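Arginine decarboxylase (Campylobacter jejuni subsp. jejuni, PDB 3NZP) probably catalyses the decarboxylation of arginine to agmatine, a step of spermidine biosynthesis, using pyridoxal 5'-phosphate as cofactor. Local coordinates at residues Lys86-Pro91 / Tyr519-Gly524; Leu139-Phe144 / Ile167-Glu172; Leu446-Pro451 / Thr531-Ala536. All blocks are in the same frame, centred on the assembly; numbering follows the deposited sequence.

Overall arrangement
Contact 1 (86-91 with 519-524) and contact 3 (446-451 with 531-536) adjoin near the middle of the chain, their centres about 11 Å apart, whereas contact 2 lies on the outside of the barrel, its centre about 29 Å and 39 Å from theirs. A probable hydrogen bond, Glu521 OE1 to His532 NE2 at 3.0 Å, links contacts 1 and 3, and Pro451 packs against Gln520 and Leu523. Contact 1 brings Lys86 and Tyr519 to the pyridoxal phosphate. Contact 3 lies farther from the cofactor, the side chains of Ser449 and Tyr519 being about 11 Å apart. Contact 2 is nested within the chain loop closed by contact 1 but touches neither of the others.

Contact 1. Residues Lys86-Pro91 / Tyr519-Gly524; sequences KVNQYP and YQEVLG. With PLP (pyridoxal-5'-phosphate), chain E.
Tyr519 N donates to Val87 O at 2.8 Å, with an N-H...O angle of 163° that makes this the straighter of the two hydrogen bonds joining the segments. At the cofactor, Tyr519 OH donates to PLP O3P over 2.6 Å, with the phosphate oxygen at the ring edge, near its plane. The second bond between the segments runs from Asn88 ND2 to Glu521 OE2 (3.1 Å) and is bent: the amide and carboxylate planes stand 88° apart, and the nitrogen meets the oxygen from above the carboxylate plane. Glu521 OE2 is also held by a salt bridge to Arg50, and Asn88 ND2 also bonds to Gly517 O, so each end of this bond has a second partner. Asn88 OD1 turns back to accept from Tyr90 N at 2.8 Å, closing an Asx turn that fixes the rotation of the amide. Val87 covers one face of the Tyr519 ring, CB lying 3.9 Å from the ring centroid in a CH-pi contact, while Lys86 CD comes to the edge beside the hydroxyl. Farther out, Glu521 CB sits over a face of the Tyr90 ring, 4.3 Å from its centroid. Val522 CG1 packs on the amide of Gln89, whose NE2 is engaged by Leu85 O. Lys86, on which Asn528 of the second subunit packs, is probably the lysine that carries the cofactor as a Schiff base, although no such bond is modelled. The arrangement is consistent with a fold-type III decarboxylase, its site lying where the barrel loop after strand 79-84 meets the beta domain, near the second subunit.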
loop_
_atom_site.group_PDB
_atom_site.type_symbol
_atom_site.label_atom_id
_atom_site.label_comp_id
_atom_site.label_asym_id
_atom_site.label_seq_id
_atom_site.Cartn_x
_atom_site.Cartn_y
_atom_site.Cartn_z
ATOM N N LYS B 86 -7.223 6.546 -12.970
ATOM C CA LYS B 86 -6.626 5.634 -12.008
ATOM C C LYS B 86 -5.396 6.171 -11.258
ATOM O O LYS B 86 -5.104 5.692 -10.171
ATOM C CB LYS B 86 -6.279 4.304 -12.685
ATOM C CG LYS B 86 -4.963 4.289 -13.414
ATOM C CD LYS B 86 -3.948 3.428 -12.696
ATOM C CE LYS B 86 -4.346 1.953 -12.702
ATOM N NZ LYS B 86 -4.485 1.358 -14.073
ATOM N N VAL B 87 -4.677 7.152 -11.807
ATOM C CA VAL B 87 -3.491 7.668 -11.108
ATOM C C VAL B 87 -3.849 8.688 -10.030
ATOM O O VAL B 87 -3.011 9.036 -9.197
ATOM C CB VAL B 87 -2.436 8.324 -12.079
ATOM C CG1 VAL B 87 -2.290 7.499 -13.331
ATOM C CG2 VAL B 87 -2.815 9.764 -12.404
ATOM N N ASN B 88 -5.089 9.168 -10.062
ATOM C CA ASN B 88 -5.573 10.130 -9.081
ATOM C C ASN B 88 -6.994 10.528 -9.400
ATOM O O ASN B 88 -7.229 11.222 -10.384
ATOM C CB ASN B 88 -4.713 11.388 -9.083
ATOM C CG ASN B 88 -5.050 12.295 -7.928
ATOM O OD1 ASN B 88 -6.216 12.393 -7.534
ATOM N ND2 ASN B 88 -4.047 12.955 -7.369
ATOM N N GLN B 89 -7.948 10.109 -8.580
ATOM C CA GLN B 89 -9.333 10.468 -8.865
ATOM C C GLN B 89 -9.870 11.563 -7.973
ATOM O O GLN B 89 -11.049 11.906 -8.054
ATOM C CB GLN B 89 -10.248 9.261 -8.741
ATOM C CG GLN B 89 -9.810 8.073 -9.527
ATOM C CD GLN B 89 -9.249 6.997 -8.635
ATOM O OE1 GLN B 89 -9.902 6.571 -7.682
ATOM N NE2 GLN B 89 -8.036 6.541 -8.938
ATOM N N TYR B 90 -9.019 12.115 -7.119
ATOM C CA TYR B 90 -9.462 13.164 -6.215
ATOM C C TYR B 90 -9.935 14.403 -6.955
ATOM O O TYR B 90 -9.265 14.891 -7.862
ATOM C CB TYR B 90 -8.344 13.493 -5.225
ATOM C CG TYR B 90 -8.233 12.452 -4.126
ATOM C CD1 TYR B 90 -8.648 12.736 -2.826
ATOM C CD2 TYR B 90 -7.790 11.164 -4.401
ATOM C CE1 TYR B 90 -8.629 11.761 -1.828
ATOM C CE2 TYR B 90 -7.768 10.183 -3.412
ATOM C CZ TYR B 90 -8.191 10.487 -2.132
ATOM O OH TYR B 90 -8.198 9.506 -1.159
ATOM N N PRO B 91 -11.120 14.917 -6.587
ATOM C CA PRO B 91 -11.671 16.109 -7.236
ATOM C C PRO B 91 -10.668 17.266 -7.284
ATOM O O PRO B 91 -10.546 17.940 -8.306
ATOM C CB PRO B 91 -12.908 16.411 -6.390
ATOM C CG PRO B 91 -12.562 15.858 -5.049
ATOM C CD PRO B 91 -11.919 14.553 -5.406
ATOM N N TYR B 519 -0.579 8.664 -7.880
ATOM C CA TYR B 519 -0.592 7.379 -7.214
ATOM C C TYR B 519 -0.418 7.363 -5.680
ATOM O O TYR B 519 -0.587 6.321 -5.063
ATOM C CB TYR B 519 0.475 6.493 -7.844
ATOM C CG TYR B 519 0.143 6.077 -9.245
ATOM C CD1 TYR B 519 -1.050 5.410 -9.515
ATOM C CD2 TYR B 519 1.042 6.291 -10.298
ATOM C CE1 TYR B 519 -1.341 4.954 -10.790
ATOM C CE2 TYR B 519 0.761 5.839 -11.583
ATOM C CZ TYR B 519 -0.432 5.165 -11.818
ATOM O OH TYR B 519 -0.717 4.641 -13.053
ATOM N N GLN B 520 -0.094 8.480 -5.042
ATOM C CA GLN B 520 0.089 8.429 -3.594
ATOM C C GLN B 520 -1.179 8.492 -2.796
ATOM O O GLN B 520 -1.382 7.712 -1.872
ATOM C CB GLN B 520 0.993 9.549 -3.137
ATOM C CG GLN B 520 2.280 9.497 -3.864
ATOM C CD GLN B 520 2.888 8.129 -3.753
ATOM O OE1 GLN B 520 3.332 7.729 -2.680
ATOM N NE2 GLN B 520 2.897 7.384 -4.868
ATOM N N GLU B 521 -2.038 9.433 -3.140
ATOM C CA GLU B 521 -3.273 9.571 -2.409
ATOM C C GLU B 521 -4.156 8.351 -2.609
ATOM O O GLU B 521 -4.769 7.876 -1.650
ATOM C CB GLU B 521 -3.994 10.827 -2.861
ATOM C CG GLU B 521 -3.096 12.037 -2.964
ATOM C CD GLU B 521 -3.877 13.266 -3.305
ATOM O OE1 GLU B 521 -4.754 13.636 -2.499
ATOM O OE2 GLU B 521 -3.628 13.852 -4.380
ATOM N N VAL B 522 -4.216 7.850 -3.846
ATOM C CA VAL B 522 -5.036 6.678 -4.176
ATOM C C VAL B 522 -4.531 5.444 -3.444
ATOM O O VAL B 522 -5.290 4.518 -3.151
ATOM C CB VAL B 522 -5.049 6.369 -5.712
ATOM C CG1 VAL B 522 -6.127 7.193 -6.411
ATOM C CG2 VAL B 522 -3.697 6.670 -6.320
ATOM N N LEU B 523 -3.244 5.440 -3.141
ATOM C CA LEU B 523 -2.664 4.317 -2.441
ATOM C C LEU B 523 -2.400 4.660 -0.982
ATOM O O LEU B 523 -1.576 4.024 -0.332
ATOM C CB LEU B 523 -1.377 3.884 -3.142
ATOM C CG LEU B 523 -1.520 3.073 -4.449
ATOM C CD1 LEU B 523 -2.539 3.703 -5.410
ATOM C CD2 LEU B 523 -0.144 2.958 -5.090
ATOM N N GLY B 524 -3.112 5.666 -0.475
ATOM C CA GLY B 524 -2.961 6.075 0.911
ATOM C C GLY B 524 -3.548 5.019 1.821
ATOM O O GLY B 524 -4.720 5.098 2.215
HETATM N N1 PLP E . -3.105 3.599 -19.693
HETATM C C2 PLP E . -3.665 2.490 -19.199
HETATM C C2A PLP E . -4.491 1.620 -20.108
HETATM C C3 PLP E . -3.499 2.154 -17.822
HETATM O O3 PLP E . -4.078 1.020 -17.308
HETATM C C4 PLP E . -2.678 3.029 -16.990
HETATM C C4A PLP E . -2.457 2.730 -15.560
HETATM C C5 PLP E . -2.109 4.212 -17.602
HETATM C C6 PLP E . -2.348 4.441 -18.964
HETATM C C5A PLP E . -1.245 5.199 -16.805
HETATM O O4P PLP E . 0.155 5.026 -17.093
HETATM P P PLP E . 0.990 6.115 -16.227
HETATM O O1P PLP E . 2.378 6.141 -16.722
HETATM O O2P PLP E . 0.362 7.580 -16.375
HETATM O O3P PLP E . 0.998 5.695 -14.684
#

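Contact 2. Residues Leu139-Phe144 / Ile167-Glu172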
loop_
_atom_site.group_PDB
_atom_site.type_symbol
_atom_site.label_atom_id
_atom_site.label_comp_id
_atom_site.label_asym_id
_atom_site.label_seq_id
_atom_site.Cartn_x
_atom_site.Cartn_y
_atom_site.Cartn_z
ATOM N N LEU B 139 -21.233 -2.559 -17.564
ATOM C CA LEU B 139 -20.254 -1.550 -17.968
ATOM C C LEU B 139 -20.379 -1.172 -19.454
ATOM O O LEU B 139 -20.272 0.001 -19.813
ATOM C CB LEU B 139 -18.838 -2.047 -17.660
ATOM C CG LEU B 139 -17.688 -1.045 -17.775
ATOM C CD1 LEU B 139 -17.963 0.194 -16.959
ATOM C CD2 LEU B 139 -16.436 -1.714 -17.285
ATOM N N ILE B 140 -20.610 -2.165 -20.309
ATOM C CA ILE B 140 -20.762 -1.914 -21.734
ATOM C C ILE B 140 -21.990 -1.044 -21.974
ATOM O O ILE B 140 -21.943 -0.064 -22.724
ATOM C CB ILE B 140 -20.902 -3.235 -22.509
ATOM C CG1 ILE B 140 -19.662 -4.094 -22.246
ATOM C CG2 ILE B 140 -21.048 -2.975 -23.996
ATOM C CD1 ILE B 140 -19.670 -5.423 -22.956
ATOM N N ASN B 141 -23.088 -1.391 -21.313
ATOM C CA ASN B 141 -24.317 -0.631 -21.454
ATOM C C ASN B 141 -24.134 0.815 -21.069
ATOM O O ASN B 141 -24.510 1.720 -21.819
ATOM C CB ASN B 141 -25.422 -1.249 -20.623
ATOM C CG ASN B 141 -26.269 -2.170 -21.434
ATOM O OD1 ASN B 141 -26.898 -1.745 -22.399
ATOM N ND2 ASN B 141 -26.287 -3.450 -21.067
ATOM N N ILE B 142 -23.563 1.059 -19.901
ATOM C CA ILE B 142 -23.362 2.432 -19.494
ATOM C C ILE B 142 -22.440 3.149 -20.481
ATOM O O ILE B 142 -22.568 4.355 -20.697
ATOM C CB ILE B 142 -22.793 2.505 -18.064
ATOM C CG1 ILE B 142 -22.263 3.909 -17.786
ATOM C CG2 ILE B 142 -21.710 1.491 -17.886
ATOM C CD1 ILE B 142 -21.676 4.047 -16.409
ATOM N N GLY B 143 -21.524 2.403 -21.100
ATOM C CA GLY B 143 -20.626 3.013 -22.075
ATOM C C GLY B 143 -21.461 3.517 -23.234
ATOM O O GLY B 143 -21.240 4.606 -23.774
ATOM N N PHE B 144 -22.432 2.685 -23.603
ATOM C CA PHE B 144 -23.380 2.977 -24.669
ATOM C C PHE B 144 -24.196 4.201 -24.307
ATOM O O PHE B 144 -24.359 5.108 -25.130
ATOM C CB PHE B 144 -24.334 1.799 -24.867
ATOM C CG PHE B 144 -24.001 0.931 -26.038
ATOM C CD1 PHE B 144 -24.625 1.130 -27.266
ATOM C CD2 PHE B 144 -23.058 -0.080 -25.922
ATOM C CE1 PHE B 144 -24.307 0.329 -28.367
ATOM C CE2 PHE B 144 -22.734 -0.882 -27.011
ATOM C CZ PHE B 144 -23.360 -0.677 -28.235
ATOM N N ILE B 167 -21.290 -6.367 -29.505
ATOM C CA ILE B 167 -22.060 -6.674 -30.709
ATOM C C ILE B 167 -23.510 -6.972 -30.345
ATOM O O ILE B 167 -24.434 -6.452 -30.970
ATOM C CB ILE B 167 -21.452 -7.882 -31.448
ATOM C CG1 ILE B 167 -20.125 -7.467 -32.086
ATOM C CG2 ILE B 167 -22.417 -8.397 -32.488
ATOM C CD1 ILE B 167 -19.329 -8.613 -32.657
ATOM N N ASP B 168 -23.701 -7.806 -29.329
ATOM C CA ASP B 168 -25.035 -8.158 -28.873
ATOM C C ASP B 168 -25.819 -6.971 -28.392
ATOM O O ASP B 168 -26.836 -6.627 -28.977
ATOM C CB ASP B 168 -24.966 -9.174 -27.746
ATOM C CG ASP B 168 -24.600 -10.540 -28.239
ATOM O OD1 ASP B 168 -24.153 -10.630 -29.409
ATOM O OD2 ASP B 168 -24.750 -11.519 -27.464
ATOM N N ILE B 169 -25.359 -6.338 -27.320
ATOM C CA ILE B 169 -26.104 -5.211 -26.793
ATOM C C ILE B 169 -26.135 -4.055 -27.778
ATOM O O ILE B 169 -26.836 -3.071 -27.564
ATOM C CB ILE B 169 -25.548 -4.687 -25.441
ATOM C CG1 ILE B 169 -24.524 -3.600 -25.693
ATOM C CG2 ILE B 169 -24.912 -5.803 -24.629
ATOM C CD1 ILE B 169 -24.295 -2.773 -24.477
ATOM N N ALA B 170 -25.380 -4.173 -28.861
ATOM C CA ALA B 170 -25.349 -3.116 -29.862
ATOM C C ALA B 170 -26.695 -3.040 -30.562
ATOM O O ALA B 170 -27.274 -1.957 -30.735
ATOM C CB ALA B 170 -24.253 -3.399 -30.874
ATOM N N LYS B 171 -27.173 -4.218 -30.959
ATOM C CA LYS B 171 -28.439 -4.369 -31.661
ATOM C C LYS B 171 -29.601 -4.408 -30.682
ATOM O O LYS B 171 -30.718 -4.770 -31.037
ATOM C CB LYS B 171 -28.407 -5.644 -32.517
ATOM C CG LYS B 171 -28.060 -6.927 -31.761
ATOM C CD LYS B 171 -27.713 -8.095 -32.714
ATOM C CE LYS B 171 -26.448 -7.821 -33.539
ATOM N NZ LYS B 171 -26.141 -8.929 -34.500
ATOM N N GLU B 172 -29.321 -4.024 -29.443
ATOM C CA GLU B 172 -30.329 -3.990 -28.398
ATOM C C GLU B 172 -30.576 -2.552 -27.971
ATOM O O GLU B 172 -31.684 -2.201 -27.581
ATOM C CB GLU B 172 -29.875 -4.799 -27.184
ATOM C CG GLU B 172 -30.605 -6.110 -26.985
ATOM C CD GLU B 172 -30.381 -6.676 -25.591
ATOM O OE1 GLU B 172 -31.025 -7.693 -25.253
ATOM O OE2 GLU B 172 -29.564 -6.101 -24.837
#
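Ile169 pushes its CD1 methyl between Ile140, Asn141 and Phe144 of the neighbouring helix. Its conformation explains the reach: chi2 of 161° extends the chain so that CG1 and CD1 run out toward helix 137-148. CD1 lies 3.3 Å from Ile140 CG2, the branch set anti to the backbone N by a chi1 of -58° for CG1, and it also lies 3.3 Å from Phe144 CD2. Asn141 closes another side of the same methyl with the end of its amide, OD1 being 3.5 Å away; ND2 of that amide makes a weak hydrogen bond to Arg137 O in its own helix.

The Phe144 side chain and the Ile169 chain lie alongside one another, pointing opposite ways. As a result CE2 of the ring comes 3.5 Å from Ile169 CG1, farther back along the isoleucine, and CZ continues to the next residue, approaching Ala170 CA at 3.5 Å and its methyl CB at 3.9 Å. Ile166 and Pro178 also touch the phenylalanine, while Ile140 rests on Ala165 and Ile166, continuing the apolar layer along helix 160-170.

Helix 137-148 precedes and helix 160-170 follows strand 152-157, so the contact packs two successive outer helices of the beta/alpha-barrel. With no hydrogen bond between the segments, their joining here rests on shape and on burial of apolar carbon, the amide of Asn141 adding a polar margin.

Contact 3. Residues Leu446-Pro451 / Thr531-Ala536; sequences LFQSMP and THPTEA
A small, partly buried van der Waals contact joins two loops of the beta domain: 446-451, which follows strand 438-442, and the run-in to strand 534-540. It buries 144 Å² in all, and the nearest CA atoms, those of Gln448 and His532, are 6.7 Å apart. Most of the touching is done by Gln448. With CG anti to the backbone N (chi1 171°) and a bend at chi2, its amide lies against the backbone at Thr531 and His532, where OE1 approaches His532 CA at 3.1 Å and His532 CB at 3.6 Å. OE1 is also 3.2 Å from His532 N, but the angle is too poor for a hydrogen bond.

The imidazole of His532 has a partner at each nitrogen. NE2 reaches Glu521 OE1 in a probable hydrogen bond. ND1 donates to Pro533 O at 2.7 Å, in the carbonyl plane and on a lone pair, although the bond is bent (N-H...O angle 136°) and the oxygen is tilted 21° out of the ring plane.

Both strands flanking these loops belong to the mixed beta-sheet that accompanies the pyridoxal-binding barrel in this decarboxylase family, and 534-540 pairs in parallel with strand 47-50 through backbone bonds of Thr534 and Ala536. Pro533, just ahead of that strand, adds its ring carbons to the contact: CG packs against the hydroxyl of Ser449, 3.7 Å from OG, and CD is 4.1 Å from Gln448 CG.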
loop_
_atom_site.group_PDB
_atom_site.type_symbol
_atom_site.label_atom_id
_atom_site.label_comp_id
_atom_site.label_asym_id
_atom_site.label_seq_id
_atom_site.Cartn_x
_atom_site.Cartn_y
_atom_site.Cartn_z
ATOM N N LEU B 446 4.277 8.097 6.375
ATOM C CA LEU B 446 4.992 7.586 5.195
ATOM C C LEU B 446 4.235 6.425 4.547
ATOM O O LEU B 446 4.746 5.764 3.643
ATOM C CB LEU B 446 6.408 7.122 5.571
ATOM C CG LEU B 446 7.512 8.189 5.595
ATOM C CD1 LEU B 446 8.788 7.611 6.180
ATOM C CD2 LEU B 446 7.766 8.697 4.184
ATOM N N PHE B 447 3.024 6.173 5.032
ATOM C CA PHE B 447 2.180 5.123 4.497
ATOM C C PHE B 447 0.928 5.764 3.947
ATOM O O PHE B 447 0.291 5.232 3.046
ATOM C CB PHE B 447 1.802 4.119 5.584
ATOM C CG PHE B 447 2.916 3.187 5.954
ATOM C CD1 PHE B 447 4.059 3.665 6.590
ATOM C CD2 PHE B 447 2.846 1.833 5.627
ATOM C CE1 PHE B 447 5.115 2.811 6.893
ATOM C CE2 PHE B 447 3.897 0.971 5.924
ATOM C CZ PHE B 447 5.036 1.462 6.557
ATOM N N GLN B 448 0.578 6.918 4.497
ATOM C CA GLN B 448 -0.612 7.621 4.058
ATOM C C GLN B 448 -0.382 8.451 2.808
ATOM O O GLN B 448 -0.987 8.184 1.771
ATOM C CB GLN B 448 -1.153 8.516 5.175
ATOM C CG GLN B 448 -2.282 9.456 4.737
ATOM C CD GLN B 448 -3.561 8.731 4.314
ATOM O OE1 GLN B 448 -4.412 9.305 3.627
ATOM N NE2 GLN B 448 -3.707 7.480 4.734
ATOM N N SER B 449 0.489 9.448 2.893
ATOM C CA SER B 449 0.734 10.314 1.746
ATOM C C SER B 449 1.777 9.808 0.773
ATOM O O SER B 449 1.841 10.274 -0.359
ATOM C CB SER B 449 1.145 11.702 2.216
ATOM O OG SER B 449 0.191 12.225 3.111
HETATM N N MSE B 450 2.596 8.859 1.211
HETATM C CA MSE B 450 3.649 8.329 0.350
HETATM C C MSE B 450 3.776 6.817 0.382
HETATM O O MSE B 450 4.770 6.267 0.867
HETATM C CB MSE B 450 4.994 8.962 0.715
HETATM C CG MSE B 450 5.243 10.305 0.052
HETATM SE SE MSE B 450 6.502 11.425 1.021
HETATM C CE MSE B 450 5.261 12.400 2.120
ATOM N N PRO B 451 2.765 6.120 -0.146
ATOM C CA PRO B 451 2.773 4.656 -0.179
ATOM C C PRO B 451 3.840 4.098 -1.132
ATOM O O PRO B 451 4.511 3.123 -0.799
ATOM C CB PRO B 451 1.346 4.322 -0.613
ATOM C CG PRO B 451 0.989 5.484 -1.498
ATOM C CD PRO B 451 1.516 6.660 -0.717
ATOM N N THR B 531 -5.717 9.549 8.909
ATOM C CA THR B 531 -6.460 9.865 7.688
ATOM C C THR B 531 -5.786 10.901 6.806
ATOM O O THR B 531 -4.844 11.578 7.222
ATOM C CB THR B 531 -7.889 10.369 7.996
ATOM O OG1 THR B 531 -7.825 11.651 8.640
ATOM C CG2 THR B 531 -8.625 9.367 8.888
ATOM N N HIS B 532 -6.282 11.009 5.577
ATOM C CA HIS B 532 -5.741 11.946 4.602
ATOM C C HIS B 532 -5.555 13.303 5.293
ATOM O O HIS B 532 -6.434 13.770 6.016
ATOM C CB HIS B 532 -6.702 12.035 3.404
ATOM C CG HIS B 532 -6.179 12.833 2.250
ATOM N ND1 HIS B 532 -5.546 14.049 2.409
ATOM C CD2 HIS B 532 -6.277 12.634 0.912
ATOM C CE1 HIS B 532 -5.284 14.566 1.221
ATOM N NE2 HIS B 532 -5.719 13.729 0.296
ATOM N N PRO B 533 -4.386 13.928 5.109
ATOM C CA PRO B 533 -4.124 15.222 5.734
ATOM C C PRO B 533 -4.954 16.330 5.108
ATOM O O PRO B 533 -5.561 16.135 4.063
ATOM C CB PRO B 533 -2.619 15.410 5.517
ATOM C CG PRO B 533 -2.367 14.685 4.248
ATOM C CD PRO B 533 -3.194 13.436 4.400
ATOM N N THR B 534 -5.001 17.485 5.758
ATOM C CA THR B 534 -5.769 18.585 5.206
ATOM C C THR B 534 -5.170 18.979 3.861
ATOM O O THR B 534 -3.953 19.051 3.718
ATOM C CB THR B 534 -5.739 19.801 6.129
ATOM O OG1 THR B 534 -6.431 19.496 7.343
ATOM C CG2 THR B 534 -6.391 20.983 5.460
ATOM N N GLU B 535 -6.015 19.210 2.865
ATOM C CA GLU B 535 -5.504 19.611 1.566
ATOM C C GLU B 535 -6.110 20.945 1.178
ATOM O O GLU B 535 -7.226 21.274 1.583
ATOM C CB GLU B 535 -5.823 18.565 0.506
ATOM C CG GLU B 535 -7.274 18.526 0.053
ATOM C CD GLU B 535 -7.481 17.553 -1.115
ATOM O OE1 GLU B 535 -7.344 16.313 -0.898
ATOM O OE2 GLU B 535 -7.766 18.037 -2.247
ATOM N N ALA B 536 -5.365 21.727 0.407
ATOM C CA ALA B 536 -5.837 23.033 -0.017
ATOM C C ALA B 536 -5.381 23.283 -1.439
ATOM O O ALA B 536 -4.298 22.847 -1.824
ATOM C CB ALA B 536 -5.282 24.110 0.907
#